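Local coordinates for hypothetical protein (Pyrococcus furiosus, PDB 2FZF), which is of unknown function but belongs to the rubrerythrin family of the ferritin clan, whose members are typically diiron-binding four-helix bundles, at residues E37-L51 / L93-I106. Sequence-based numbering, arbitrary orientation.
Sequences EFYKSLAEKIKIEAL and LQPVARELEKVQDI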
ATOM      1  N   GLU A  37     -17.079  -6.962   1.097  1.00 42.42           N
ATOM      2  CA  GLU A  37     -18.383  -6.419   0.776  1.00 45.27           C
ATOM      3  C   GLU A  37     -18.525  -4.982   1.238  1.00 45.26           C
ATOM      4  O   GLU A  37     -19.434  -4.266   0.809  1.00 45.33           O
ATOM      5  CB  GLU A  37     -19.479  -7.309   1.366  1.00 48.65           C
ATOM      6  CG  GLU A  37     -19.524  -7.341   2.864  1.00 55.31           C
ATOM      7  CD  GLU A  37     -20.660  -8.207   3.395  1.00 59.76           C
ATOM      8  OE1 GLU A  37     -21.132  -7.923   4.526  1.00 62.63           O
ATOM      9  OE2 GLU A  37     -21.071  -9.169   2.697  1.00 59.14           O
ATOM     10  N   PHE A  38     -17.603  -4.560   2.095  1.00 44.29           N
ATOM     11  CA  PHE A  38     -17.602  -3.195   2.593  1.00 42.94           C
ATOM     12  C   PHE A  38     -17.043  -2.285   1.512  1.00 43.83           C
ATOM     13  O   PHE A  38     -17.610  -1.232   1.208  1.00 45.63           O
ATOM     14  CB  PHE A  38     -16.756  -3.077   3.863  1.00 40.14           C
ATOM     15  CG  PHE A  38     -16.382  -1.671   4.199  1.00 36.68           C
ATOM     16  CD1 PHE A  38     -15.092  -1.205   3.965  1.00 36.78           C
ATOM     17  CD2 PHE A  38     -17.333  -0.785   4.656  1.00 34.65           C
ATOM     18  CE1 PHE A  38     -14.763   0.128   4.173  1.00 35.01           C
ATOM     19  CE2 PHE A  38     -17.011   0.548   4.865  1.00 36.70           C
ATOM     20  CZ  PHE A  38     -15.721   1.003   4.621  1.00 34.52           C
ATOM     21  N   TYR A  39     -15.926  -2.690   0.928  1.00 43.43           N
ATOM     22  CA  TYR A  39     -15.318  -1.893  -0.122  1.00 44.83           C
ATOM     23  C   TYR A  39     -16.183  -1.898  -1.376  1.00 45.52           C
ATOM     24  O   TYR A  39     -16.302  -0.884  -2.070  1.00 45.09           O
ATOM     25  CB  TYR A  39     -13.921  -2.428  -0.414  1.00 43.20           C
ATOM     26  CG  TYR A  39     -12.943  -2.158   0.706  1.00 41.57           C
ATOM     27  CD1 TYR A  39     -12.157  -3.183   1.238  1.00 40.49           C
ATOM     28  CD2 TYR A  39     -12.754  -0.858   1.186  1.00 41.97           C
ATOM     29  CE1 TYR A  39     -11.199  -2.920   2.214  1.00 41.57           C
ATOM     30  CE2 TYR A  39     -11.805  -0.578   2.156  1.00 42.30           C
ATOM     31  CZ  TYR A  39     -11.029  -1.604   2.663  1.00 43.91           C
ATOM     32  OH  TYR A  39     -10.065  -1.297   3.594  1.00 46.82           O
ATOM     33  N   LYS A  40     -16.800  -3.040  -1.657  1.00 47.43           N
ATOM     34  CA  LYS A  40     -17.663  -3.146  -2.829  1.00 48.42           C
ATOM     35  C   LYS A  40     -18.758  -2.090  -2.804  1.00 47.04           C
ATOM     36  O   LYS A  40     -19.122  -1.558  -3.845  1.00 47.25           O
ATOM     37  CB  LYS A  40     -18.302  -4.530  -2.897  1.00 49.30           C
ATOM     38  CG  LYS A  40     -17.627  -5.469  -3.876  1.00 51.93           C
ATOM     39  CD  LYS A  40     -17.760  -4.964  -5.310  1.00 55.46           C
ATOM     40  CE  LYS A  40     -19.228  -4.855  -5.744  1.00 57.03           C
ATOM     41  NZ  LYS A  40     -19.386  -4.373  -7.162  1.00 57.02           N
ATOM     42  N   SER A  41     -19.273  -1.791  -1.615  1.00 45.88           N
ATOM     43  CA  SER A  41     -20.339  -0.807  -1.468  1.00 45.60           C
ATOM     44  C   SER A  41     -19.793   0.594  -1.416  1.00 46.24           C
ATOM     45  O   SER A  41     -20.455   1.550  -1.817  1.00 47.35           O
ATOM     46  CB  SER A  41     -21.117  -1.058  -0.189  1.00 44.27           C
ATOM     47  OG  SER A  41     -21.466  -2.417  -0.101  1.00 46.03           O
ATOM     48  N   LEU A  42     -18.590   0.713  -0.876  1.00 46.10           N
ATOM     49  CA  LEU A  42     -17.944   2.001  -0.762  1.00 43.96           C
ATOM     50  C   LEU A  42     -17.707   2.504  -2.178  1.00 43.45           C
ATOM     51  O   LEU A  42     -18.174   3.574  -2.545  1.00 40.59           O
ATOM     52  CB  LEU A  42     -16.600   1.857  -0.030  1.00 42.29           C
ATOM     53  CG  LEU A  42     -16.169   2.791   1.117  1.00 39.36           C
ATOM     54  CD1 LEU A  42     -14.645   2.851   1.111  1.00 36.87           C
ATOM     55  CD2 LEU A  42     -16.757   4.194   0.978  1.00 37.04           C
ATOM     56  N   ALA A  43     -16.992   1.720  -2.980  1.00 45.22           N
ATOM     57  CA  ALA A  43     -16.703   2.143  -4.346  1.00 48.49           C
ATOM     58  C   ALA A  43     -18.001   2.459  -5.065  1.00 50.24           C
ATOM     59  O   ALA A  43     -18.126   3.498  -5.705  1.00 48.95           O
ATOM     60  CB  ALA A  43     -15.938   1.058  -5.088  1.00 47.62           C
ATOM     61  N   GLU A  44     -18.954   1.540  -4.939  1.00 53.70           N
ATOM     62  CA  GLU A  44     -20.271   1.647  -5.548  1.00 57.84           C
ATOM     63  C   GLU A  44     -20.855   3.042  -5.364  1.00 58.82           C
ATOM     64  O   GLU A  44     -21.504   3.602  -6.250  1.00 59.20           O
ATOM     65  CB  GLU A  44     -21.213   0.625  -4.907  1.00 61.34           C
ATOM     66  CG  GLU A  44     -21.912  -0.310  -5.880  1.00 67.13           C
ATOM     67  CD  GLU A  44     -21.142  -1.594  -6.131  1.00 70.48           C
ATOM     68  OE1 GLU A  44     -19.961  -1.522  -6.553  1.00 71.88           O
ATOM     69  OE2 GLU A  44     -21.723  -2.683  -5.899  1.00 73.35           O
ATOM     70  N   LYS A  45     -20.620   3.597  -4.189  1.00 61.17           N
ATOM     71  CA  LYS A  45     -21.128   4.908  -3.848  1.00 64.03           C
ATOM     72  C   LYS A  45     -19.940   5.836  -3.668  1.00 65.94           C
ATOM     73  O   LYS A  45     -19.304   5.824  -2.622  1.00 67.95           O
ATOM     74  CB  LYS A  45     -21.923   4.794  -2.546  1.00 64.39           C
ATOM     75  CG  LYS A  45     -22.955   3.665  -2.559  1.00 65.21           C
ATOM     76  CD  LYS A  45     -23.600   3.483  -1.196  1.00 67.36           C
ATOM     77  CE  LYS A  45     -24.676   2.398  -1.199  1.00 69.06           C
ATOM     78  NZ  LYS A  45     -25.879   2.749  -2.008  1.00 69.77           N
ATOM     79  N   ILE A  46     -19.611   6.623  -4.684  1.00 67.51           N
ATOM     80  CA  ILE A  46     -18.477   7.532  -4.556  1.00 69.66           C
ATOM     81  C   ILE A  46     -18.587   8.707  -5.517  1.00 71.68           C
ATOM     82  O   ILE A  46     -18.421   9.863  -5.115  1.00 73.91           O
ATOM     83  CB  ILE A  46     -17.126   6.797  -4.781  1.00 69.25           C
ATOM     84  CG1 ILE A  46     -16.733   5.996  -3.529  1.00 68.84           C
ATOM     85  CG2 ILE A  46     -16.028   7.792  -5.089  1.00 69.84           C
ATOM     86  CD1 ILE A  46     -16.424   6.833  -2.308  1.00 66.50           C
ATOM     87  N   LYS A  47     -18.871   8.427  -6.782  1.00 71.73           N
ATOM     88  CA  LYS A  47     -19.005   9.496  -7.765  1.00 71.46           C
ATOM     89  C   LYS A  47     -17.711  10.290  -7.883  1.00 70.24           C
ATOM     90  O   LYS A  47     -17.721  11.445  -8.299  1.00 71.35           O
ATOM     91  CB  LYS A  47     -20.154  10.438  -7.377  1.00 71.23           C
ATOM     92  CG  LYS A  47     -21.550   9.900  -7.676  1.00 72.82           C
ATOM     93  CD  LYS A  47     -21.936   8.750  -6.742  1.00 73.24           C
ATOM     94  CE  LYS A  47     -22.304   7.449  -7.488  1.00 72.96           C
ATOM     95  NZ  LYS A  47     -21.207   6.783  -8.276  1.00 69.87           N
ATOM     96  N   ILE A  48     -16.598   9.666  -7.508  1.00 69.32           N
ATOM     97  CA  ILE A  48     -15.301  10.316  -7.584  1.00 68.04           C
ATOM     98  C   ILE A  48     -14.355   9.461  -8.407  1.00 69.29           C
ATOM     99  O   ILE A  48     -13.620   8.634  -7.872  1.00 68.42           O
ATOM    100  CB  ILE A  48     -14.705  10.537  -6.193  1.00 65.88           C
ATOM    101  CG1 ILE A  48     -15.680  11.360  -5.351  1.00 65.16           C
ATOM    102  CG2 ILE A  48     -13.355  11.235  -6.307  1.00 66.04           C
ATOM    103  CD1 ILE A  48     -15.149  11.791  -3.996  1.00 62.21           C
ATOM    104  N   GLU A  49     -14.401   9.667  -9.719  1.00 70.86           N
ATOM    105  CA  GLU A  49     -13.569   8.936 -10.667  1.00 71.86           C
ATOM    106  C   GLU A  49     -12.085   9.015 -10.306  1.00 70.14           C
ATOM    107  O   GLU A  49     -11.286   9.599 -11.043  1.00 72.65           O
ATOM    108  CB  GLU A  49     -13.804   9.489 -12.080  1.00 74.68           C
ATOM    109  CG  GLU A  49     -13.760  11.026 -12.155  1.00 80.65           C
ATOM    110  CD  GLU A  49     -14.089  11.585 -13.530  1.00 82.73           C
ATOM    111  OE1 GLU A  49     -15.200  11.316 -14.043  1.00 83.69           O
ATOM    112  OE2 GLU A  49     -13.229  12.301 -14.090  1.00 85.16           O
ATOM    113  N   ALA A  50     -11.718   8.422  -9.175  1.00 65.37           N
ATOM    114  CA  ALA A  50     -10.332   8.427  -8.727  1.00 61.92           C
ATOM    115  C   ALA A  50     -10.226   7.607  -7.457  1.00 59.76           C
ATOM    116  O   ALA A  50      -9.438   6.667  -7.364  1.00 59.34           O
ATOM    117  CB  ALA A  50      -9.869   9.853  -8.466  1.00 60.02           C
ATOM    118  N   LEU A  51     -11.039   7.979  -6.479  1.00 56.67           N
ATOM    119  CA  LEU A  51     -11.061   7.298  -5.211  1.00 52.97           C
ATOM    120  C   LEU A  51     -11.784   5.966  -5.378  1.00 51.87           C
ATOM    121  O   LEU A  51     -11.367   4.952  -4.817  1.00 50.76           O
ATOM    122  CB  LEU A  51     -11.758   8.173  -4.190  1.00 51.77           C
ATOM    123  CG  LEU A  51     -11.760   7.665  -2.757  1.00 50.81           C
ATOM    124  CD1 LEU A  51     -10.340   7.410  -2.260  1.00 49.12           C
ATOM    125  CD2 LEU A  51     -12.462   8.714  -1.924  1.00 48.85           C
ATOM    126  N   LEU A  93     -16.557  -3.752   9.868  1.00 60.01           N
ATOM    127  CA  LEU A  93     -17.081  -2.958   8.763  1.00 59.77           C
ATOM    128  C   LEU A  93     -18.384  -3.518   8.196  1.00 60.15           C
ATOM    129  O   LEU A  93     -18.449  -4.675   7.774  1.00 60.08           O
ATOM    130  CB  LEU A  93     -16.031  -2.873   7.649  1.00 59.43           C
ATOM    131  CG  LEU A  93     -14.704  -2.193   7.987  1.00 58.62           C
ATOM    132  CD1 LEU A  93     -13.719  -2.385   6.841  1.00 58.36           C
ATOM    133  CD2 LEU A  93     -14.945  -0.719   8.250  1.00 56.93           C
ATOM    134  N   GLN A  94     -19.425  -2.691   8.194  1.00 59.77           N
ATOM    135  CA  GLN A  94     -20.716  -3.103   7.655  1.00 60.75           C
ATOM    136  C   GLN A  94     -20.810  -2.568   6.230  1.00 59.65           C
ATOM    137  O   GLN A  94     -20.202  -1.546   5.910  1.00 60.38           O
ATOM    138  CB  GLN A  94     -21.857  -2.541   8.516  1.00 62.65           C
ATOM    139  CG  GLN A  94     -22.570  -3.577   9.398  1.00 65.10           C
ATOM    140  CD  GLN A  94     -21.617  -4.406  10.248  1.00 67.96           C
ATOM    141  OE1 GLN A  94     -20.764  -3.868  10.957  1.00 69.87           O
ATOM    142  NE2 GLN A  94     -21.770  -5.727  10.189  1.00 69.09           N
ATOM    143  N   PRO A  95     -21.548  -3.266   5.343  1.00 58.48           N
ATOM    144  CA  PRO A  95     -21.680  -2.804   3.954  1.00 57.76           C
ATOM    145  C   PRO A  95     -22.390  -1.448   3.861  1.00 57.55           C
ATOM    146  O   PRO A  95     -23.382  -1.207   4.550  1.00 55.86           O
ATOM    147  CB  PRO A  95     -22.448  -3.945   3.279  1.00 57.20           C
ATOM    148  CG  PRO A  95     -23.208  -4.573   4.413  1.00 56.18           C
ATOM    149  CD  PRO A  95     -22.242  -4.548   5.549  1.00 56.38           C
ATOM    150  N   VAL A  96     -21.866  -0.557   3.022  1.00 58.43           N
ATOM    151  CA  VAL A  96     -22.449   0.775   2.871  1.00 58.69           C
ATOM    152  C   VAL A  96     -23.620   0.746   1.905  1.00 60.16           C
ATOM    153  O   VAL A  96     -23.442   0.510   0.709  1.00 59.80           O
ATOM    154  CB  VAL A  96     -21.414   1.791   2.349  1.00 57.42           C
ATOM    155  CG1 VAL A  96     -21.878   3.208   2.660  1.00 54.17           C
ATOM    156  CG2 VAL A  96     -20.051   1.504   2.950  1.00 55.64           C
ATOM    157  N   ALA A  97     -24.817   0.989   2.426  1.00 61.58           N
ATOM    158  CA  ALA A  97     -26.018   0.976   1.600  1.00 64.06           C
ATOM    159  C   ALA A  97     -26.623   2.367   1.370  1.00 65.32           C
ATOM    160  O   ALA A  97     -27.307   2.586   0.370  1.00 65.12           O
ATOM    161  CB  ALA A  97     -27.054   0.039   2.212  1.00 63.46           C
ATOM    162  N   ARG A  98     -26.358   3.300   2.287  1.00 67.20           N
ATOM    163  CA  ARG A  98     -26.866   4.673   2.194  1.00 68.30           C
ATOM    164  C   ARG A  98     -26.149   5.518   1.139  1.00 68.86           C
ATOM    165  O   ARG A  98     -25.124   5.117   0.590  1.00 69.40           O
ATOM    166  CB  ARG A  98     -26.757   5.375   3.554  1.00 70.15           C
ATOM    167  CG  ARG A  98     -25.358   5.383   4.184  1.00 71.93           C
ATOM    168  CD  ARG A  98     -25.383   6.133   5.521  1.00 75.96           C
ATOM    169  NE  ARG A  98     -24.363   5.686   6.485  1.00 79.60           N
ATOM    170  CZ  ARG A  98     -23.169   6.250   6.668  1.00 80.26           C
ATOM    171  NH1 ARG A  98     -22.339   5.752   7.575  1.00 80.69           N
ATOM    172  NH2 ARG A  98     -22.803   7.313   5.960  1.00 80.67           N
ATOM    173  N   GLU A  99     -26.686   6.700   0.858  1.00 68.93           N
ATOM    174  CA  GLU A  99     -26.073   7.577  -0.125  1.00 68.39           C
ATOM    175  C   GLU A  99     -25.181   8.602   0.574  1.00 67.60           C
ATOM    176  O   GLU A  99     -25.566   9.201   1.580  1.00 66.97           O
ATOM    177  CB  GLU A  99     -27.158   8.270  -0.958  1.00 68.73           C
ATOM    178  CG  GLU A  99     -28.185   7.294  -1.560  1.00 70.44           C
ATOM    179  CD  GLU A  99     -29.219   7.973  -2.457  1.00 71.61           C
ATOM    180  OE1 GLU A  99     -29.841   8.966  -2.008  1.00 72.05           O
ATOM    181  OE2 GLU A  99     -29.417   7.503  -3.606  1.00 70.32           O
ATOM    182  N   LEU A 100     -23.976   8.775   0.043  1.00 66.99           N
ATOM    183  CA  LEU A 100     -23.007   9.714   0.591  1.00 66.52           C
ATOM    184  C   LEU A 100     -23.367  11.109   0.106  1.00 65.73           C
ATOM    185  O   LEU A 100     -23.282  11.400  -1.084  1.00 67.07           O
ATOM    186  CB  LEU A 100     -21.608   9.326   0.131  1.00 66.51           C
ATOM    187  CG  LEU A 100     -21.282   7.884   0.542  1.00 68.55           C
ATOM    188  CD1 LEU A 100     -20.106   7.375  -0.258  1.00 69.43           C
ATOM    189  CD2 LEU A 100     -21.006   7.813   2.044  1.00 67.91           C
ATOM    190  N   GLU A 101     -23.759  11.963   1.046  1.00 63.33           N
ATOM    191  CA  GLU A 101     -24.187  13.320   0.742  1.00 60.59           C
ATOM    192  C   GLU A 101     -23.085  14.365   0.825  1.00 58.00           C
ATOM    193  O   GLU A 101     -23.061  15.334   0.063  1.00 57.20           O
ATOM    194  CB  GLU A 101     -25.309  13.720   1.697  1.00 63.51           C
ATOM    195  CG  GLU A 101     -26.515  12.782   1.719  1.00 65.46           C
ATOM    196  CD  GLU A 101     -27.027  12.555   3.137  1.00 66.67           C
ATOM    197  OE1 GLU A 101     -28.120  11.969   3.300  1.00 68.04           O
ATOM    198  OE2 GLU A 101     -26.323  12.960   4.090  1.00 66.17           O
ATOM    199  N   LYS A 102     -22.177  14.175   1.763  1.00 55.16           N
ATOM    200  CA  LYS A 102     -21.100  15.123   1.947  1.00 52.24           C
ATOM    201  C   LYS A 102     -19.764  14.425   1.996  1.00 51.37           C
ATOM    202  O   LYS A 102     -19.692  13.210   2.164  1.00 52.37           O
ATOM    203  CB  LYS A 102     -21.330  15.895   3.242  1.00 50.66           C
ATOM    204  CG  LYS A 102     -22.025  15.063   4.284  1.00 47.35           C
ATOM    205  CD  LYS A 102     -22.399  15.882   5.473  1.00 46.71           C
ATOM    206  CE  LYS A 102     -23.390  15.127   6.305  1.00 43.64           C
ATOM    207  NZ  LYS A 102     -24.624  14.981   5.507  1.00 46.46           N
ATOM    208  N   VAL A 103     -18.705  15.209   1.841  1.00 50.18           N
ATOM    209  CA  VAL A 103     -17.349  14.690   1.882  1.00 48.38           C
ATOM    210  C   VAL A 103     -17.037  14.116   3.266  1.00 46.57           C
ATOM    211  O   VAL A 103     -16.247  13.184   3.385  1.00 45.33           O
ATOM    212  CB  VAL A 103     -16.317  15.798   1.580  1.00 49.94           C
ATOM    213  CG1 VAL A 103     -14.915  15.202   1.505  1.00 50.31           C
ATOM    214  CG2 VAL A 103     -16.674  16.508   0.288  1.00 50.21           C
ATOM    215  N   GLN A 104     -17.645  14.671   4.312  1.00 44.41           N
ATOM    216  CA  GLN A 104     -17.382  14.182   5.666  1.00 43.71           C
ATOM    217  C   GLN A 104     -17.713  12.683   5.777  1.00 44.54           C
ATOM    218  O   GLN A 104     -16.970  11.917   6.400  1.00 42.82           O
ATOM    219  CB  GLN A 104     -18.185  14.990   6.697  1.00 42.02           C
ATOM    220  CG  GLN A 104     -17.867  14.666   8.162  1.00 39.85           C
ATOM    221  CD  GLN A 104     -16.370  14.628   8.457  1.00 41.41           C
ATOM    222  OE1 GLN A 104     -15.626  15.547   8.095  1.00 39.63           O
ATOM    223  NE2 GLN A 104     -15.925  13.566   9.131  1.00 40.54           N
ATOM    224  N   ASP A 105     -18.821  12.285   5.152  1.00 43.87           N
ATOM    225  CA  ASP A 105     -19.275  10.901   5.130  1.00 43.09           C
ATOM    226  C   ASP A 105     -18.233  10.006   4.464  1.00 41.95           C
ATOM    227  O   ASP A 105     -18.011   8.877   4.901  1.00 41.98           O
ATOM    228  CB  ASP A 105     -20.607  10.806   4.379  1.00 45.51           C
ATOM    229  CG  ASP A 105     -21.740  11.519   5.102  1.00 47.44           C
ATOM    230  OD1 ASP A 105     -22.749  11.858   4.435  1.00 49.40           O
ATOM    231  OD2 ASP A 105     -21.623  11.736   6.330  1.00 46.58           O
ATOM    232  N   ILE A 106     -17.606  10.504   3.399  1.00 40.30           N
ATOM    233  CA  ILE A 106     -16.569   9.739   2.711  1.00 40.47           C
ATOM    234  C   ILE A 106     -15.373   9.695   3.663  1.00 41.15           C
ATOM    235  O   ILE A 106     -14.678   8.687   3.746  1.00 42.75           O
ATOM    236  CB  ILE A 106     -16.074  10.417   1.372  1.00 40.80           C
ATOM    237  CG1 ILE A 106     -17.251  10.951   0.554  1.00 39.26           C
ATOM    238  CG2 ILE A 106     -15.300   9.406   0.520  1.00 37.25           C
ATOM    239  CD1 ILE A 106     -18.213   9.901   0.149  1.00 40.68           C
TER
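Phe38, with CG anti to the backbone N (chi1 163°), presents one face of its ring to Leu93. Leu93 CD2 sits over the middle of that face as a CH-pi contact, 4.0 Å from the centroid of the Phe38 ring. The ring edge meets Gln94 O in plane, 3.2 Å from Phe38 CD2, while Val96 CG2 approaches obliquely. Leu109 and Ala113 of helix 103-129 also touch Phe38; replacing Phe38 by an alanine would probably open a gap between helix 21-44 and helix 103-129 and leave Leu93 and Val96 without their aromatic partner. In this ferritin-like helical bundle, the largely extended 93-102 connection runs along the end of helix 21-44 before entering helix 103-129. Ser41 OG turns back to Glu37 O, meeting it nearly end-on (2.9 Å), and Val96 CB packs against Ser41 CB. Just past the helix end, Lys45 stretches out and bends at chi4 (-67°), bringing NZ 2.8 Å from Ala97 O, a hydrogen bond from above the carbonyl plane. Farther along, Leu51 CD2 comes to 3.8 Å from Ile106 CG2, which Ile46 CD1 also reaches, and Leu161 of helix 134-164 touches Leu51.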